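Side-chain contacts in BPT4 GENE 59 helicase assembly protein (PDB 1C1K), which loads the replicative helicase of bacteriophage T4 onto fork DNA covered by single-stranded DNA-binding protein, and so serves viral replication, recombination and repair: residues K21-I26 against S77-N82; A72-S77 against A93-F98. All coordinates share one frame; numbering follows the deposited sequence.

Interaction 1 (K21-I26 against S77-N82)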
# COMPACT_ATOMS: atom_id res chain seq x y z
N LYS A 21 8.62 -16.36 8.26
CA LYS A 21 9.14 -16.28 6.89
C LYS A 21 8.23 -15.42 6.02
O LYS A 21 8.71 -14.63 5.20
CB LYS A 21 9.24 -17.68 6.28
CG LYS A 21 10.34 -18.53 6.89
CD LYS A 21 10.51 -19.84 6.13
CE LYS A 21 11.59 -20.69 6.77
NZ LYS A 21 11.50 -22.12 6.33
N LEU A 22 6.92 -15.58 6.19
CA LEU A 22 5.96 -14.79 5.43
C LEU A 22 6.13 -13.30 5.76
O LEU A 22 6.16 -12.46 4.86
CB LEU A 22 4.53 -15.24 5.74
CG LEU A 22 3.42 -14.49 5.00
CD1 LEU A 22 3.39 -14.89 3.53
CD2 LEU A 22 2.07 -14.79 5.66
N TYR A 23 6.23 -12.99 7.04
CA TYR A 23 6.41 -11.61 7.46
C TYR A 23 7.69 -11.02 6.86
O TYR A 23 7.67 -9.92 6.30
CB TYR A 23 6.49 -11.52 8.99
CG TYR A 23 7.18 -10.26 9.48
CD1 TYR A 23 6.60 -9.01 9.30
CD2 TYR A 23 8.41 -10.33 10.12
CE1 TYR A 23 7.24 -7.85 9.74
CE2 TYR A 23 9.06 -9.18 10.57
CZ TYR A 23 8.47 -7.94 10.37
OH TYR A 23 9.11 -6.81 10.81
N LEU A 24 8.79 -11.75 6.97
CA LEU A 24 10.07 -11.29 6.46
C LEU A 24 10.06 -11.05 4.95
O LEU A 24 10.61 -10.06 4.47
CB LEU A 24 11.20 -12.28 6.81
CG LEU A 24 12.61 -11.68 6.77
CD1 LEU A 24 12.73 -10.57 7.81
CD2 LEU A 24 13.64 -12.76 7.06
N MET A 25 9.44 -11.95 4.21
CA MET A 25 9.38 -11.79 2.76
C MET A 25 8.54 -10.56 2.40
O MET A 25 8.91 -9.82 1.49
CB MET A 25 8.82 -13.05 2.10
CG MET A 25 7.32 -13.25 2.20
SD MET A 25 6.79 -14.64 1.16
CE MET A 25 7.94 -14.52 -0.17
N ILE A 26 7.43 -10.33 3.10
CA ILE A 26 6.60 -9.18 2.80
C ILE A 26 7.30 -7.89 3.25
O ILE A 26 7.21 -6.86 2.58
CB ILE A 26 5.20 -9.30 3.48
CG1 ILE A 26 4.45 -10.47 2.84
CG2 ILE A 26 4.40 -7.99 3.32
CD1 ILE A 26 3.18 -10.89 3.58
N SER A 77 -1.24 -5.08 5.27
CA SER A 77 -1.90 -3.88 5.78
C SER A 77 -0.98 -3.07 6.68
O SER A 77 -0.87 -1.86 6.54
CB SER A 77 -3.19 -4.24 6.54
OG SER A 77 -2.91 -4.94 7.73
N ASN A 78 -0.30 -3.75 7.61
CA ASN A 78 0.61 -3.07 8.53
C ASN A 78 1.84 -2.48 7.86
O ASN A 78 2.18 -1.32 8.09
CB ASN A 78 1.07 -4.03 9.63
CG ASN A 78 0.10 -4.08 10.79
OD1 ASN A 78 0.17 -3.27 11.71
ND2 ASN A 78 -0.81 -5.05 10.75
N LEU A 79 2.51 -3.27 7.03
CA LEU A 79 3.72 -2.79 6.38
C LEU A 79 3.48 -1.70 5.35
O LEU A 79 4.40 -0.96 4.99
CB LEU A 79 4.48 -3.96 5.76
CG LEU A 79 5.14 -4.84 6.82
CD1 LEU A 79 5.50 -6.19 6.23
CD2 LEU A 79 6.39 -4.14 7.36
N VAL A 80 2.25 -1.59 4.86
CA VAL A 80 1.94 -0.56 3.88
C VAL A 80 1.47 0.73 4.54
O VAL A 80 2.08 1.80 4.35
CB VAL A 80 0.83 -0.99 2.89
CG1 VAL A 80 0.34 0.22 2.10
CG2 VAL A 80 1.34 -2.06 1.96
N ALA A 81 0.41 0.63 5.34
CA ALA A 81 -0.20 1.79 5.99
C ALA A 81 0.14 2.06 7.45
O ALA A 81 -0.17 3.15 7.95
CB ALA A 81 -1.71 1.71 5.83
N ASN A 82 0.74 1.11 8.15
CA ASN A 82 1.10 1.34 9.55
C ASN A 82 2.54 1.83 9.64
O ASN A 82 3.48 1.03 9.58
CB ASN A 82 0.92 0.06 10.38
CG ASN A 82 1.05 0.31 11.87
OD1 ASN A 82 1.43 1.40 12.30
ND2 ASN A 82 0.74 -0.70 12.67

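Interaction 2 (A72-S77 against A93-F98)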
# COMPACT_ATOMS: atom_id res chain seq x y z
N ALA A 72 -1.23 -13.00 5.60
CA ALA A 72 -0.72 -12.12 4.55
C ALA A 72 -1.31 -10.72 4.68
O ALA A 72 -0.58 -9.72 4.59
CB ALA A 72 -1.06 -12.70 3.18
N LEU A 73 -2.62 -10.64 4.89
CA LEU A 73 -3.31 -9.36 5.02
C LEU A 73 -2.84 -8.59 6.25
O LEU A 73 -2.69 -7.37 6.21
CB LEU A 73 -4.82 -9.58 5.09
CG LEU A 73 -5.49 -10.01 3.78
CD1 LEU A 73 -7.00 -10.11 3.97
CD2 LEU A 73 -5.16 -9.01 2.70
N ILE A 74 -2.61 -9.31 7.36
CA ILE A 74 -2.14 -8.68 8.58
C ILE A 74 -0.80 -8.00 8.28
O ILE A 74 -0.59 -6.83 8.61
CB ILE A 74 -1.92 -9.73 9.71
CG1 ILE A 74 -3.26 -10.15 10.31
CG2 ILE A 74 -1.03 -9.15 10.81
CD1 ILE A 74 -3.19 -11.46 11.10
N PHE A 75 0.12 -8.73 7.65
CA PHE A 75 1.42 -8.16 7.35
C PHE A 75 1.39 -7.08 6.29
O PHE A 75 2.05 -6.05 6.45
CB PHE A 75 2.41 -9.27 6.98
CG PHE A 75 2.67 -10.24 8.10
CD1 PHE A 75 2.76 -11.60 7.86
CD2 PHE A 75 2.79 -9.79 9.42
CE1 PHE A 75 2.96 -12.51 8.90
CE2 PHE A 75 2.99 -10.68 10.47
CZ PHE A 75 3.08 -12.05 10.21
N ILE A 76 0.63 -7.30 5.22
CA ILE A 76 0.54 -6.31 4.15
C ILE A 76 -0.07 -5.00 4.65
O ILE A 76 0.52 -3.93 4.49
CB ILE A 76 -0.30 -6.83 2.96
CG1 ILE A 76 0.43 -7.98 2.27
CG2 ILE A 76 -0.53 -5.71 1.94
CD1 ILE A 76 -0.46 -8.80 1.34
N SER A 77 -1.24 -5.08 5.27
CA SER A 77 -1.90 -3.88 5.78
C SER A 77 -0.98 -3.07 6.68
O SER A 77 -0.87 -1.86 6.54
CB SER A 77 -3.19 -4.24 6.54
OG SER A 77 -2.91 -4.94 7.73
N ALA A 93 4.17 -3.25 16.81
CA ALA A 93 3.30 -2.31 16.10
C ALA A 93 1.80 -2.38 16.35
O ALA A 93 1.05 -1.69 15.65
CB ALA A 93 3.55 -2.42 14.59
N ASP A 94 1.36 -3.18 17.32
CA ASP A 94 -0.07 -3.31 17.59
C ASP A 94 -0.73 -3.74 16.28
O ASP A 94 -1.82 -3.29 15.92
CB ASP A 94 -0.64 -1.96 18.04
CG ASP A 94 -1.84 -2.11 18.96
OD1 ASP A 94 -2.51 -1.08 19.22
OD2 ASP A 94 -2.12 -3.24 19.41
N ALA A 95 -0.05 -4.65 15.58
CA ALA A 95 -0.47 -5.15 14.28
C ALA A 95 -1.88 -5.71 14.13
O ALA A 95 -2.55 -5.45 13.13
CB ALA A 95 0.54 -6.17 13.79
N LEU A 96 -2.34 -6.49 15.10
CA LEU A 96 -3.67 -7.08 14.97
C LEU A 96 -4.76 -6.03 15.04
O LEU A 96 -5.73 -6.08 14.28
CB LEU A 96 -3.88 -8.15 16.05
CG LEU A 96 -3.63 -9.61 15.64
CD1 LEU A 96 -2.96 -9.70 14.27
CD2 LEU A 96 -2.77 -10.28 16.71
N VAL A 97 -4.60 -5.07 15.94
CA VAL A 97 -5.57 -4.00 16.07
C VAL A 97 -5.60 -3.23 14.75
O VAL A 97 -6.67 -2.97 14.20
CB VAL A 97 -5.19 -3.03 17.21
CG1 VAL A 97 -5.96 -1.74 17.07
CG2 VAL A 97 -5.49 -3.68 18.55
N PHE A 98 -4.42 -2.87 14.25
CA PHE A 98 -4.31 -2.12 13.01
C PHE A 98 -4.93 -2.87 11.84
O PHE A 98 -5.62 -2.28 11.00
CB PHE A 98 -2.85 -1.81 12.70
CG PHE A 98 -2.67 -0.89 11.52
CD1 PHE A 98 -2.55 0.49 11.71
CD2 PHE A 98 -2.65 -1.39 10.22
CE1 PHE A 98 -2.43 1.35 10.63
CE2 PHE A 98 -2.53 -0.54 9.13
CZ PHE A 98 -2.42 0.83 9.33

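Interaction 1 (K21-I26 against S77-N82)
Leu79, on helix 68-81, reaches across to Ile26 and Tyr23 on helix 16-30, and one of its methyls, CD1, makes both contacts. The closer is with Ile26, whose branch methyl CG2 lies 3.6 Å from Leu79 CD1. Ile26 CG2 stands anti to its own backbone N while CG1 is turned back beside that nitrogen (chi1 -66°), which presents the short branch, not the longer CG1-CD1 arm, to the leucine. The same leucine methyl also reaches the helix backbone, with Ile26 C 3.9 Å from Leu79 CD1. Tyr23, one turn earlier, adds its ring: CE1 is 4.3 Å from Leu79 CD1, and the methyl meets the ring obliquely. Even at their nearest, the CA atoms of Ile26 and Leu79 are 7.9 Å apart, so leucine suits the place because its branched end lies far enough from the main chain to bridge the gap. Phe75, a turn before Leu79, meets the Tyr23 ring and also touches Ile26, while Lys27 and Met30 of helix 16-30 pack on Leu79. This is plain helix-helix packing inside the largely helical N-terminal part of the loader. With carbon meeting carbon in a buried place, attraction across these segments rests on dispersion and the exclusion of water, and shape rather than bond direction sets the fit.

Interaction 2 (A72-S77 against A93-F98)
Ile74 and Leu96 provide the closest apolar contact between helix 68-81 and the first turn of helix 95-107. Their side chains approach at a slant, with Ile74 CD1 3.6 Å from Leu96 CD1. Leu96 leaves its backbone heading away from the facing helix; a chi1 off the staggered position (-97°) and a nearly eclipsed chi2 (11°) bring its CD1 methyl back against the isoleucine. That methyl also lies 4.0 Å from Ile74 CG2, so it is met by both branches of the isoleucine. Ala95 points toward the other helix and adds a looser touch, its CB 4.5 Å from Ile74 CG2; its small side chain suits a place where the helices come near, the CA atoms of Ile74 and Leu96 being 6.8 Å apart.

In this part of the two-domain, alpha-helical fold, helix 68-81 is followed, after the short helix 83-86 and a loop, by helix 95-107, and the contact packs the start of the later helix on the middle of the earlier one.

Ser77 and Phe98 meet chiefly through a backbone oxygen and a ring. Phe98 CE2 lies 3.3 Å from Ser77 O, which approaches the ring obliquely. Phe98 CG is anti to the backbone N (chi1 -173°), and this carries the ring to helix 68-81. A broad, flat side chain suits the spot, since it can touch Asn78 and Ala81 as well as the Ser77 carbonyl.

The Ser77 hydroxyl turns back to its own helix: OG lies 2.9 Å from Leu73 O, with Ile74 O also within reach, a choice of acceptors that lets a small hydroxyl be buried in the interface.

In the fold
Helix 68-81 takes part in both contacts, offering Leu79 to helix 16-30 in interaction 1 and Ile74 and Ser77 to helix 95-107 in interaction 2, and their centres are about 7 Å apart. All the residues touching in interaction 1 are buried and its contacts are apolar; interaction 2 is also buried as a whole, but Leu96 and Phe98 are partly exposed, and a carbonyl oxygen set obliquely against a ring joins the methyl packing. Asparagines near the end of the shared helix connect the two: Asn82 ND2 donates to Asn78 OD1, and the ND2 groups of Asn78 and Asn82 probably bond Ala95 O and Ala93 O.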